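Local coordinates for ArsC family reductase (Pseudomonas aeruginosa, PDB 1RW1), which probably acts as a glutathione-dependent thiol reductase of the ArsC family, built on a thioredoxin fold, at residues Arg91-Leu96 and Thr100-Lys105. Sequence-based numbering, arbitrary orientation.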
# COMPACT_ATOMS: atom_id res chain seq x y z
N ARG A 91 0.73 0.78 3.87
CA ARG A 91 1.58 -0.41 3.73
C ARG A 91 0.99 -1.57 4.55
O ARG A 91 0.45 -1.35 5.65
CB ARG A 91 3.02 -0.12 4.11
CG ARG A 91 3.67 0.90 3.20
CD ARG A 91 5.13 1.06 3.46
NE ARG A 91 5.47 1.64 4.74
CZ ARG A 91 5.81 2.91 4.93
NH1 ARG A 91 5.79 3.80 3.95
NH2 ARG A 91 6.20 3.29 6.13
N PRO A 92 1.34 -2.79 4.15
CA PRO A 92 1.64 -3.15 2.77
C PRO A 92 0.46 -3.04 1.84
O PRO A 92 -0.66 -2.83 2.29
CB PRO A 92 2.05 -4.64 2.88
CG PRO A 92 2.04 -4.97 4.35
CD PRO A 92 1.07 -3.99 4.94
N VAL A 93 0.71 -3.23 0.55
CA VAL A 93 -0.31 -3.73 -0.37
C VAL A 93 0.16 -5.11 -0.80
O VAL A 93 1.34 -5.29 -1.13
CB VAL A 93 -0.57 -2.82 -1.57
CG1 VAL A 93 -1.60 -3.42 -2.49
CG2 VAL A 93 -1.01 -1.44 -1.11
N LEU A 94 -0.73 -6.10 -0.77
CA LEU A 94 -0.39 -7.46 -1.17
C LEU A 94 -1.33 -7.86 -2.29
O LEU A 94 -2.55 -7.92 -2.09
CB LEU A 94 -0.53 -8.41 0.00
CG LEU A 94 -0.31 -9.90 -0.32
CD1 LEU A 94 1.08 -10.20 -0.87
CD2 LEU A 94 -0.57 -10.73 0.94
N GLU A 95 -0.76 -8.13 -3.47
CA GLU A 95 -1.50 -8.58 -4.64
C GLU A 95 -1.57 -10.09 -4.65
O GLU A 95 -0.55 -10.77 -4.62
CB GLU A 95 -0.89 -7.98 -5.90
CG GLU A 95 -1.22 -6.49 -5.98
CD GLU A 95 -0.71 -5.86 -7.24
OE1 GLU A 95 0.18 -6.44 -7.89
OE2 GLU A 95 -1.23 -4.79 -7.59
N LEU A 96 -2.79 -10.60 -4.67
CA LEU A 96 -3.08 -12.02 -4.55
C LEU A 96 -3.49 -12.66 -5.88
O LEU A 96 -3.70 -13.86 -5.96
CB LEU A 96 -4.22 -12.23 -3.55
CG LEU A 96 -3.91 -11.79 -2.12
CD1 LEU A 96 -5.19 -11.70 -1.31
CD2 LEU A 96 -2.91 -12.71 -1.48
N THR A 100 -6.53 -7.62 -3.78
CA THR A 100 -5.43 -7.15 -2.97
C THR A 100 -5.85 -6.96 -1.52
O THR A 100 -7.04 -6.75 -1.22
CB THR A 100 -4.83 -5.82 -3.49
OG1 THR A 100 -5.81 -4.79 -3.43
CG2 THR A 100 -4.46 -5.93 -4.94
N LEU A 101 -4.86 -7.03 -0.63
CA LEU A 101 -5.04 -6.66 0.76
C LEU A 101 -4.23 -5.40 1.03
O LEU A 101 -3.08 -5.30 0.62
CB LEU A 101 -4.57 -7.77 1.69
CG LEU A 101 -5.37 -9.07 1.61
CD1 LEU A 101 -4.74 -10.15 2.47
CD2 LEU A 101 -6.81 -8.84 2.03
N VAL A 102 -4.82 -4.46 1.75
CA VAL A 102 -4.17 -3.22 2.14
C VAL A 102 -4.05 -3.21 3.66
O VAL A 102 -5.02 -3.40 4.37
CB VAL A 102 -4.97 -2.00 1.66
CG1 VAL A 102 -4.28 -0.69 2.10
CG2 VAL A 102 -5.14 -2.02 0.16
N GLY A 103 -2.84 -2.98 4.14
CA GLY A 103 -2.54 -3.10 5.55
C GLY A 103 -2.33 -4.56 5.92
O GLY A 103 -2.50 -5.46 5.10
N PHE A 104 -1.92 -4.79 7.16
CA PHE A 104 -1.63 -6.12 7.64
C PHE A 104 -2.56 -6.50 8.77
O PHE A 104 -2.40 -6.03 9.90
CB PHE A 104 -0.17 -6.24 8.09
CG PHE A 104 0.17 -7.56 8.75
CD1 PHE A 104 -0.07 -8.78 8.11
CD2 PHE A 104 0.72 -7.59 10.02
CE1 PHE A 104 0.23 -9.97 8.73
CE2 PHE A 104 1.01 -8.80 10.63
CZ PHE A 104 0.78 -9.98 9.98
N LYS A 105 -3.55 -7.34 8.45
CA LYS A 105 -4.41 -7.98 9.42
C LYS A 105 -4.14 -9.48 9.30
O LYS A 105 -4.44 -10.08 8.28
CB LYS A 105 -5.88 -7.66 9.12
CG LYS A 105 -6.26 -6.23 9.45
CD LYS A 105 -7.73 -5.93 9.15
CE LYS A 105 -8.11 -4.51 9.58
NZ LYS A 105 -9.42 -4.06 9.00
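Leu94 and Leu101 form the hydrogen-bonded pair at the centre of this antiparallel hairpin, each giving its N-H to the other's carbonyl: Leu94 N to Leu101 O at 2.8 Å and Leu101 N to Leu94 O at 2.9 Å. A third bond, from Gly103 N to Pro92 O (2.9 Å), continues the ladder past strand 100-102. CA-H...O contacts, longer than these bonds, supplement them, such as Val93 CA to Leu101 O at 3.3 Å, while the C-H of Gly103 CA is aimed almost straight at Arg91 O, 167° at the hydrogen.

Apolar contacts divide between the two faces. On that of Leu94 and Leu101, the Leu96 CD1 methyl meets Leu101 CG at 3.9 Å, the two side chains crossing at a slant. On the opposite face Val93 CG1 touches Thr100 CB (4.1 Å), one side chain running askew to the other, and Glu95, in the conformer described, lies alongside Thr100, its CG 3.4 Å from Thr100 CG2. A chi1 of 63° sets Thr100 OG1 between the backbone N and the carbonyl carbon, bonded to Glu48 and His49, and leaves CG2 anti to that carbon, where it meets Glu95. In the same conformer the Glu95 carboxylate also looks outside the hairpin, to Tyr5, Trp45 and a salt bridge with Arg44. Near the start of the pairing, Pro92 rests its CD on the Gly103 backbone, 3.6 Å from Gly103 C; the peptide before Pro92 is cis, as at the conserved cis-proline of thioredoxin folds.

Strand 93-95 is an inner strand, bonded through Val93 and Glu95 to strand 2-6, whereas strand 100-102 forms an edge of the four-stranded mixed sheet. Helix 106-113 packs over Leu94 and Leu101 through Tyr109, and Pro92 reaches helix 11-22 at Thr12, Met13 and Ala16.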